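Local coordinates for transcriptional regulatory protein RcsB (Escherichia coli, PDB 5I4C), which acts as the response regulator of the Rcs phosphorelay, binding regulatory DNA to control genes for capsule synthesis, biofilm formation and cell division, at residues 35-43 with 59-70; 81-90 with 103-112. One frame throughout, in Å; residues are numbered along the deposited sequence.

Contact 1 of 2, residues 35-43 with 59-70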
loop_
_atom_site.group_PDB
_atom_site.type_symbol
_atom_site.label_atom_id
_atom_site.label_comp_id
_atom_site.label_asym_id
_atom_site.label_seq_id
_atom_site.Cartn_x
_atom_site.Cartn_y
_atom_site.Cartn_z
ATOM N N PHE A 35 14.077 -1.969 -0.803
ATOM C CA PHE A 35 14.363 -1.736 -2.197
ATOM C C PHE A 35 13.122 -1.704 -3.067
ATOM O O PHE A 35 12.086 -2.267 -2.699
ATOM C CB PHE A 35 15.274 -2.903 -2.640
ATOM C CG PHE A 35 16.531 -2.950 -1.863
ATOM C CD1 PHE A 35 17.571 -2.126 -2.223
ATOM C CD2 PHE A 35 16.664 -3.770 -0.744
ATOM C CE1 PHE A 35 18.732 -2.126 -1.489
ATOM C CE2 PHE A 35 17.823 -3.743 0.030
ATOM C CZ PHE A 35 18.871 -2.930 -0.375
ATOM N N GLU A 36 13.231 -1.044 -4.206
ATOM C CA GLU A 36 12.189 -0.949 -5.205
ATOM C C GLU A 36 12.553 -1.468 -6.569
ATOM O O GLU A 36 11.811 -1.255 -7.538
ATOM C CB GLU A 36 11.778 0.533 -5.305
ATOM C CG GLU A 36 11.452 1.057 -3.918
ATOM C CD GLU A 36 10.862 2.457 -3.884
ATOM O OE1 GLU A 36 10.959 3.057 -2.763
ATOM O OE2 GLU A 36 10.259 2.910 -4.924
ATOM N N ASP A 37 13.721 -2.092 -6.691
ATOM C CA ASP A 37 14.288 -2.489 -7.981
ATOM C C ASP A 37 15.184 -3.653 -7.634
ATOM O O ASP A 37 15.878 -3.602 -6.619
ATOM C CB ASP A 37 15.049 -1.272 -8.592
ATOM C CG ASP A 37 15.799 -1.581 -9.879
ATOM O OD1 ASP A 37 16.734 -2.374 -9.800
ATOM O OD2 ASP A 37 15.534 -0.980 -10.975
ATOM N N SER A 38 15.198 -4.699 -8.440
ATOM C CA SER A 38 15.997 -5.845 -8.058
ATOM C C SER A 38 17.493 -5.615 -8.292
ATOM O O SER A 38 18.306 -6.348 -7.738
ATOM C CB SER A 38 15.566 -7.083 -8.847
ATOM O OG SER A 38 15.714 -6.949 -10.244
ATOM N N THR A 39 17.897 -4.616 -9.109
ATOM C CA THR A 39 19.302 -4.342 -9.240
ATOM C C THR A 39 19.912 -3.759 -7.957
ATOM O O THR A 39 20.998 -4.154 -7.523
ATOM C CB THR A 39 19.570 -3.353 -10.376
ATOM O OG1 THR A 39 19.110 -3.939 -11.583
ATOM C CG2 THR A 39 21.056 -3.058 -10.498
ATOM N N ALA A 40 19.220 -2.778 -7.392
ATOM C CA ALA A 40 19.574 -2.216 -6.115
ATOM C C ALA A 40 19.562 -3.289 -5.033
ATOM O O ALA A 40 20.487 -3.390 -4.250
ATOM C CB ALA A 40 18.604 -1.057 -5.766
ATOM N N LEU A 41 18.535 -4.112 -5.003
ATOM C CA LEU A 41 18.501 -5.239 -4.104
ATOM C C LEU A 41 19.739 -6.161 -4.146
ATOM O O LEU A 41 20.390 -6.431 -3.107
ATOM C CB LEU A 41 17.289 -6.116 -4.461
ATOM C CG LEU A 41 17.137 -7.422 -3.661
ATOM C CD1 LEU A 41 17.072 -7.186 -2.171
ATOM C CD2 LEU A 41 15.846 -8.118 -4.031
ATOM N N ILE A 42 20.013 -6.662 -5.328
ATOM C CA ILE A 42 21.064 -7.630 -5.542
ATOM C C ILE A 42 22.414 -6.991 -5.293
ATOM O O ILE A 42 23.276 -7.610 -4.699
ATOM C CB ILE A 42 21.011 -8.231 -6.970
ATOM C CG1 ILE A 42 19.764 -9.109 -7.197
ATOM C CG2 ILE A 42 22.321 -8.977 -7.344
ATOM C CD1 ILE A 42 19.522 -10.101 -6.109
ATOM N N ASN A 43 22.574 -5.736 -5.707
ATOM C CA ASN A 43 23.815 -5.008 -5.458
ATOM C C ASN A 43 24.147 -4.812 -4.024
ATOM O O ASN A 43 25.305 -4.869 -3.674
ATOM C CB ASN A 43 23.833 -3.630 -6.103
ATOM C CG ASN A 43 24.142 -3.674 -7.540
ATOM O OD1 ASN A 43 24.629 -4.657 -8.051
ATOM N ND2 ASN A 43 23.806 -2.612 -8.229
ATOM N N MET A 59 8.842 -6.235 -9.682
ATOM C CA MET A 59 9.547 -4.955 -9.601
ATOM C C MET A 59 10.394 -4.732 -10.790
ATOM O O MET A 59 10.839 -5.696 -11.402
ATOM C CB MET A 59 10.511 -5.004 -8.456
ATOM C CG MET A 59 9.867 -5.096 -7.090
ATOM S SD MET A 59 11.172 -5.018 -5.848
ATOM C CE MET A 59 12.191 -6.425 -6.380
ATOM N N PRO A 60 10.731 -3.470 -11.081
ATOM C CA PRO A 60 11.761 -3.228 -12.145
ATOM C C PRO A 60 13.077 -3.924 -11.797
ATOM O O PRO A 60 13.341 -4.162 -10.612
ATOM C CB PRO A 60 11.932 -1.704 -12.149
ATOM C CG PRO A 60 10.649 -1.180 -11.542
ATOM C CD PRO A 60 10.248 -2.207 -10.489
ATOM N N GLY A 61 13.842 -4.267 -12.819
ATOM C CA GLY A 61 15.165 -4.873 -12.674
ATOM C C GLY A 61 15.584 -5.493 -14.003
ATOM O O GLY A 61 15.260 -6.627 -14.251
ATOM N N ASP A 62 16.296 -4.712 -14.836
ATOM C CA ASP A 62 16.781 -5.118 -16.166
ATOM C C ASP A 62 17.869 -6.181 -16.038
ATOM O O ASP A 62 17.789 -7.207 -16.654
ATOM C CB ASP A 62 17.345 -3.887 -16.925
ATOM C CG ASP A 62 16.301 -2.821 -17.220
ATOM O OD1 ASP A 62 15.127 -3.159 -17.159
ATOM O OD2 ASP A 62 16.649 -1.636 -17.556
ATOM N N LYS A 63 18.827 -5.966 -15.150
ATOM C CA LYS A 63 19.967 -6.846 -14.990
ATOM C C LYS A 63 19.650 -8.244 -14.516
ATOM O O LYS A 63 20.136 -9.202 -15.070
ATOM C CB LYS A 63 20.965 -6.282 -13.996
ATOM C CG LYS A 63 21.768 -5.079 -14.437
ATOM C CD LYS A 63 23.129 -5.037 -13.734
ATOM C CE LYS A 63 23.976 -6.214 -14.180
ATOM N NZ LYS A 63 25.373 -6.032 -13.722
ATOM N N TYR A 64 18.899 -8.359 -13.448
ATOM C CA TYR A 64 18.660 -9.641 -12.825
ATOM C C TYR A 64 17.214 -10.157 -12.940
ATOM O O TYR A 64 16.951 -11.317 -12.645
ATOM C CB TYR A 64 19.086 -9.579 -11.359
ATOM C CG TYR A 64 20.493 -9.018 -11.150
ATOM C CD1 TYR A 64 21.627 -9.749 -11.511
ATOM C CD2 TYR A 64 20.683 -7.764 -10.585
ATOM C CE1 TYR A 64 22.914 -9.239 -11.339
ATOM C CE2 TYR A 64 21.957 -7.244 -10.392
ATOM C CZ TYR A 64 23.072 -7.996 -10.787
ATOM O OH TYR A 64 24.294 -7.472 -10.579
ATOM N N GLY A 65 16.282 -9.285 -13.341
ATOM C CA GLY A 65 14.933 -9.673 -13.605
ATOM C C GLY A 65 13.941 -9.565 -12.474
ATOM O O GLY A 65 14.231 -8.963 -11.429
ATOM N N ASP A 66 12.802 -10.221 -12.666
ATOM C CA ASP A 66 11.728 -10.317 -11.665
ATOM C C ASP A 66 11.201 -11.737 -11.773
ATOM O O ASP A 66 11.810 -12.543 -12.499
ATOM C CB ASP A 66 10.689 -9.183 -11.875
ATOM C CG ASP A 66 9.878 -9.306 -13.170
ATOM O OD1 ASP A 66 9.993 -10.297 -13.884
ATOM O OD2 ASP A 66 9.083 -8.369 -13.480
ATOM N N GLY A 67 10.147 -12.049 -11.014
ATOM C CA GLY A 67 9.534 -13.320 -10.967
ATOM C C GLY A 67 10.472 -14.491 -10.699
ATOM O O GLY A 67 11.325 -14.438 -9.842
ATOM N N ILE A 68 10.300 -15.531 -11.503
ATOM C CA ILE A 68 11.039 -16.771 -11.390
ATOM C C ILE A 68 12.534 -16.563 -11.636
ATOM O O ILE A 68 13.388 -17.067 -10.938
ATOM C CB ILE A 68 10.470 -17.805 -12.411
ATOM C CG1 ILE A 68 9.024 -18.176 -12.062
ATOM C CG2 ILE A 68 11.340 -19.058 -12.481
ATOM C CD1 ILE A 68 8.845 -18.806 -10.684
ATOM N N THR A 69 12.831 -15.790 -12.640
ATOM C CA THR A 69 14.213 -15.444 -12.975
ATOM C C THR A 69 14.960 -14.843 -11.822
ATOM O O THR A 69 16.020 -15.283 -11.479
ATOM C CB THR A 69 14.165 -14.463 -14.147
ATOM O OG1 THR A 69 13.573 -15.133 -15.250
ATOM C CG2 THR A 69 15.535 -13.957 -14.543
ATOM N N LEU A 70 14.312 -13.938 -11.107
ATOM C CA LEU A 70 14.931 -13.315 -9.946
ATOM C C LEU A 70 15.055 -14.322 -8.826
ATOM O O LEU A 70 16.103 -14.402 -8.198
ATOM C CB LEU A 70 14.076 -12.147 -9.484
ATOM C CG LEU A 70 14.634 -11.448 -8.240
ATOM C CD1 LEU A 70 16.046 -10.889 -8.471
ATOM C CD2 LEU A 70 13.656 -10.401 -7.786
HETATM O O HOH W 1 17.816 -6.315 -11.941
HETATM O O HOH W 2 18.727 -2.901 -13.847
#

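Contact 2 of 2, residues 81-90 with 103-112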
loop_
_atom_site.group_PDB
_atom_site.type_symbol
_atom_site.label_atom_id
_atom_site.label_comp_id
_atom_site.label_asym_id
_atom_site.label_seq_id
_atom_site.Cartn_x
_atom_site.Cartn_y
_atom_site.Cartn_z
ATOM N N LEU A 81 19.542 -17.579 2.094
ATOM C CA LEU A 81 18.613 -16.468 2.321
ATOM C C LEU A 81 17.195 -17.007 2.171
ATOM O O LEU A 81 16.856 -17.618 1.135
ATOM C CB LEU A 81 18.854 -15.366 1.318
ATOM C CG LEU A 81 18.013 -14.110 1.475
ATOM C CD1 LEU A 81 18.278 -13.398 2.783
ATOM C CD2 LEU A 81 18.261 -13.172 0.312
ATOM N N SER A 82 16.390 -16.796 3.197
ATOM C CA SER A 82 15.014 -17.307 3.190
ATOM C C SER A 82 14.232 -16.290 2.453
ATOM O O SER A 82 14.543 -15.115 2.494
ATOM C CB SER A 82 14.487 -17.481 4.583
ATOM O OG SER A 82 15.235 -18.428 5.297
ATOM N N ILE A 83 13.242 -16.730 1.728
ATOM C CA ILE A 83 12.479 -15.824 0.908
ATOM C C ILE A 83 10.989 -15.978 1.172
ATOM O O ILE A 83 10.475 -17.109 1.187
ATOM C CB ILE A 83 12.712 -16.111 -0.550
ATOM C CG1 ILE A 83 14.158 -15.919 -0.896
ATOM C CG2 ILE A 83 11.840 -15.203 -1.422
ATOM C CD1 ILE A 83 14.434 -16.501 -2.264
ATOM N N ILE A 84 10.363 -14.863 1.486
ATOM C CA ILE A 84 8.927 -14.709 1.475
ATOM C C ILE A 84 8.515 -13.871 0.290
ATOM O O ILE A 84 8.935 -12.697 0.161
ATOM C CB ILE A 84 8.382 -14.088 2.747
ATOM C CG1 ILE A 84 8.689 -15.002 3.939
ATOM C CG2 ILE A 84 6.858 -13.879 2.646
ATOM C CD1 ILE A 84 8.370 -14.364 5.285
ATOM N N VAL A 85 7.671 -14.476 -0.552
ATOM C CA VAL A 85 7.072 -13.797 -1.691
ATOM C C VAL A 85 5.762 -13.099 -1.286
ATOM O O VAL A 85 4.941 -13.713 -0.665
ATOM C CB VAL A 85 6.871 -14.761 -2.866
ATOM C CG1 VAL A 85 6.007 -14.179 -3.975
ATOM C CG2 VAL A 85 8.256 -15.082 -3.437
ATOM N N LEU A 86 5.610 -11.847 -1.702
ATOM C CA LEU A 86 4.381 -11.065 -1.596
ATOM C C LEU A 86 3.620 -11.182 -2.900
ATOM O O LEU A 86 4.183 -10.882 -3.965
ATOM C CB LEU A 86 4.719 -9.562 -1.400
ATOM C CG LEU A 86 5.506 -9.191 -0.143
ATOM C CD1 LEU A 86 5.890 -7.700 -0.144
ATOM C CD2 LEU A 86 4.674 -9.584 1.079
ATOM N N THR A 87 2.383 -11.640 -2.844
ATOM C CA THR A 87 1.681 -11.897 -4.052
ATOM C C THR A 87 0.378 -11.110 -4.132
ATOM O O THR A 87 -0.325 -10.891 -3.151
ATOM C CB THR A 87 1.509 -13.413 -4.272
ATOM O OG1 THR A 87 1.034 -13.570 -5.589
ATOM C CG2 THR A 87 0.590 -14.030 -3.307
ATOM N N MET A 88 0.059 -10.663 -5.319
ATOM C CA MET A 88 -1.130 -9.814 -5.458
ATOM C C MET A 88 -2.358 -10.687 -5.502
ATOM O O MET A 88 -3.454 -10.190 -5.365
ATOM C CB MET A 88 -1.056 -8.848 -6.658
ATOM C CG MET A 88 -1.484 -7.374 -6.332
ATOM S SD MET A 88 -2.315 -6.958 -4.730
ATOM C CE MET A 88 -4.058 -6.823 -5.206
ATOM N N ASN A 89 -2.182 -11.981 -5.722
ATOM C CA ASN A 89 -3.308 -12.862 -5.671
ATOM C C ASN A 89 -2.904 -14.333 -5.417
ATOM O O ASN A 89 -1.736 -14.687 -5.445
ATOM C CB ASN A 89 -4.081 -12.735 -6.982
ATOM C CG ASN A 89 -3.302 -13.306 -8.163
ATOM O OD1 ASN A 89 -2.914 -14.466 -8.157
ATOM N ND2 ASN A 89 -3.025 -12.468 -9.147
ATOM N N ASN A 90 -3.906 -15.181 -5.201
ATOM C CA ASN A 90 -3.728 -16.611 -4.867
ATOM C C ASN A 90 -3.745 -17.476 -6.175
ATOM O O ASN A 90 -4.187 -18.651 -6.144
ATOM C CB ASN A 90 -4.873 -17.065 -3.897
ATOM C CG ASN A 90 -4.459 -17.174 -2.429
ATOM O OD1 ASN A 90 -3.271 -17.026 -2.099
ATOM N ND2 ASN A 90 -5.448 -17.438 -1.525
ATOM N N ILE A 103 10.966 -21.935 -1.793
ATOM C CA ILE A 103 10.942 -20.734 -0.979
ATOM C C ILE A 103 10.219 -21.002 0.339
ATOM O O ILE A 103 9.545 -22.004 0.508
ATOM C CB ILE A 103 10.380 -19.549 -1.771
ATOM C CG1 ILE A 103 8.995 -19.806 -2.300
ATOM C CG2 ILE A 103 11.304 -19.239 -2.944
ATOM C CD1 ILE A 103 8.131 -18.663 -2.019
ATOM N N GLU A 104 10.357 -20.100 1.288
ATOM C CA GLU A 104 9.882 -20.336 2.606
ATOM C C GLU A 104 8.470 -19.819 2.867
ATOM O O GLU A 104 7.773 -20.326 3.750
ATOM C CB GLU A 104 10.859 -19.759 3.626
ATOM C CG GLU A 104 12.109 -20.590 3.772
ATOM C CD GLU A 104 13.086 -20.445 2.603
ATOM O OE1 GLU A 104 12.996 -19.516 1.766
ATOM O OE2 GLU A 104 13.948 -21.308 2.507
ATOM N N GLY A 105 8.008 -18.838 2.116
ATOM C CA GLY A 105 6.732 -18.282 2.451
ATOM C C GLY A 105 6.138 -17.565 1.319
ATOM O O GLY A 105 6.878 -17.109 0.399
ATOM N N ILE A 106 4.805 -17.531 1.343
ATOM C CA ILE A 106 4.013 -16.744 0.413
ATOM C C ILE A 106 2.963 -16.023 1.226
ATOM O O ILE A 106 2.286 -16.625 2.014
ATOM C CB ILE A 106 3.312 -17.594 -0.709
ATOM C CG1 ILE A 106 4.349 -18.254 -1.595
ATOM C CG2 ILE A 106 2.443 -16.665 -1.545
ATOM C CD1 ILE A 106 3.790 -19.334 -2.473
ATOM N N VAL A 107 2.848 -14.726 1.041
ATOM C CA VAL A 107 1.869 -13.890 1.779
ATOM C C VAL A 107 1.128 -13.043 0.792
ATOM O O VAL A 107 1.769 -12.432 -0.056
ATOM C CB VAL A 107 2.641 -12.963 2.741
ATOM C CG1 VAL A 107 1.758 -11.836 3.334
ATOM C CG2 VAL A 107 3.227 -13.833 3.848
ATOM N N LEU A 108 -0.178 -12.927 0.943
ATOM C CA LEU A 108 -0.921 -12.011 0.105
ATOM C C LEU A 108 -0.527 -10.609 0.487
ATOM O O LEU A 108 -0.641 -10.220 1.643
ATOM C CB LEU A 108 -2.413 -12.179 0.227
ATOM C CG LEU A 108 -2.926 -13.549 -0.095
ATOM C CD1 LEU A 108 -4.448 -13.632 0.145
ATOM C CD2 LEU A 108 -2.569 -13.822 -1.535
ATOM N N LYS A 109 -0.042 -9.864 -0.500
ATOM C CA LYS A 109 0.519 -8.549 -0.251
ATOM C C LYS A 109 -0.460 -7.675 0.518
ATOM O O LYS A 109 -0.099 -6.954 1.456
ATOM C CB LYS A 109 0.859 -7.895 -1.602
ATOM C CG LYS A 109 1.617 -6.599 -1.447
ATOM C CD LYS A 109 1.676 -5.750 -2.713
ATOM C CE LYS A 109 2.584 -6.385 -3.672
ATOM N NZ LYS A 109 3.074 -5.415 -4.653
ATOM N N GLN A 110 -1.706 -7.667 0.117
ATOM C CA GLN A 110 -2.639 -6.739 0.789
ATOM C C GLN A 110 -2.878 -7.055 2.274
ATOM O O GLN A 110 -3.350 -6.223 2.994
ATOM C CB GLN A 110 -3.938 -6.635 0.033
ATOM C CG GLN A 110 -3.748 -6.086 -1.387
ATOM C CD GLN A 110 -3.187 -4.667 -1.388
ATOM O OE1 GLN A 110 -3.625 -3.834 -0.599
ATOM N NE2 GLN A 110 -2.187 -4.396 -2.298
ATOM N N GLY A 111 -2.585 -8.271 2.690
ATOM C CA GLY A 111 -2.707 -8.685 4.080
ATOM C C GLY A 111 -1.360 -8.727 4.784
ATOM O O GLY A 111 -1.288 -9.156 5.898
ATOM N N ALA A 112 -0.298 -8.228 4.155
ATOM C CA ALA A 112 1.022 -8.315 4.775
ATOM C C ALA A 112 1.185 -7.773 6.201
ATOM O O ALA A 112 1.859 -8.403 7.011
ATOM C CB ALA A 112 2.075 -7.725 3.826
HETATM O O HOH W 3 16.726 -20.480 2.120
#

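Contact 1 of 2, residues 35-43 with 59-70
I42 and Y64 show how one branched side chain can serve two neighbours at once. Starting from the helix 38-44 backbone, I42 CB already lies 3.7 Å from both Y64 CD2 and Y64 CE2. Beyond it the chain forks: CG1 stays close to the near side of the ring, by CD2 and CG, while CG2, set opposite the backbone N by a chi1 of -68°, comes down over the ring face. This is a CH-pi contact, with I42 CG2 3.7 Å from the centroid of the Y64 ring and only 18° off its normal. At the tip, I42 CD1 loosely meets L70 CD1. K63 CB lies over the opposite face of the ring, and T39 CA touches its edge in plane.

The polar half is gathered at the start of the helix. S38 N donates to P60 O (2.9 Å), and S38 OG, turned between its own N and carbonyl carbon, donates to G65 O (2.8 Å). G61 CA sits only 3.2 Å from S38 OG, possible because G61 has no side chain: a CB would hit the hydroxyl. A water accepts from Y64 N, donates to S38 OG and bonds T39 OG1, so the serine hydroxyl is gripped from two sources. D37 is the N-cap: its OD1 takes T39 N (2.6 Å).

In this alternating beta-alpha receiver fold, the loop after strand 52-56, which ends on D56, the predicted phosphorylation site, and the first turn of helix 67-77 dock on helix 38-44; I42 also packs on Y73 and I74, and M59 reaches A9 of strand 4-9.

Contact 2 of 2, residues 81-90 with 103-112
I84 CG2 and V107 CG2 meet at 3.8 Å at the apolar centre, on one face of a pair of parallel strands. L86 CD2 reaches past V107 CB to the methyl of A112 on this face. G105 has no side chain there, and I84 CG1 lies over the place where a CB would sit. On the opposite face, that of V85 and I106, V85 CG2 touches I103 CD1 (3.9 Å), the two chains crossing at about a right angle. Farther along, T87 CG2 wedges between I106 CG2 and L108 CD2, and T87 OG1, anti to the backbone N (chi1 -169°), is turned the other way to donate to N89 O.

Between the layers runs the parallel ladder: V85 N to G105 O, V107 N to V85 O (2.9 Å), T87 N to V107 O, and K109 N to T87 O at a nearly straight 173°.

At the polar edge, E104 stands in for a strand carbonyl. Bent at chi2 (75°), its chain brings OE1 to I83 N (2.8 Å), approached from above the carboxylate plane, while E104 N bonds back to I83 O. A water donates to E104 OE2 and weakly to L81 O. At the far end Q110 NE2 makes a weak bond to M88 SD (3.5 Å), whereas Q110 OE1 accepts from I14 N of the second subunit.

Strand 82-87, helix 92-99 and strand 105-108 form a beta-alpha-beta unit, its helix packing on I103 and I106. Helix 112-124 covers the I84 and V107 face, strand 52-56 bonds the other edge of strand 82-87, and 105-108 is outermost within this chain.

The two contacts belong to one receiver domain of the CheY type and follow in series along the chain, joined by helix 67-77, which leads from contact 1 into strand 82-87 of contact 2. Their centres lie 16 Å apart and their nearest atoms about 7 Å apart, without touching. What relates them is the acidic pocket: K109 of contact 2 forms salt bridges to D10 and D56, the latter the predicted phosphorylation site, unmodified here. Contact 1 borders the same region, since segment 59-70 begins soon after D56, P60 packs on D11, and the backbone of F35 bonds to that of D10.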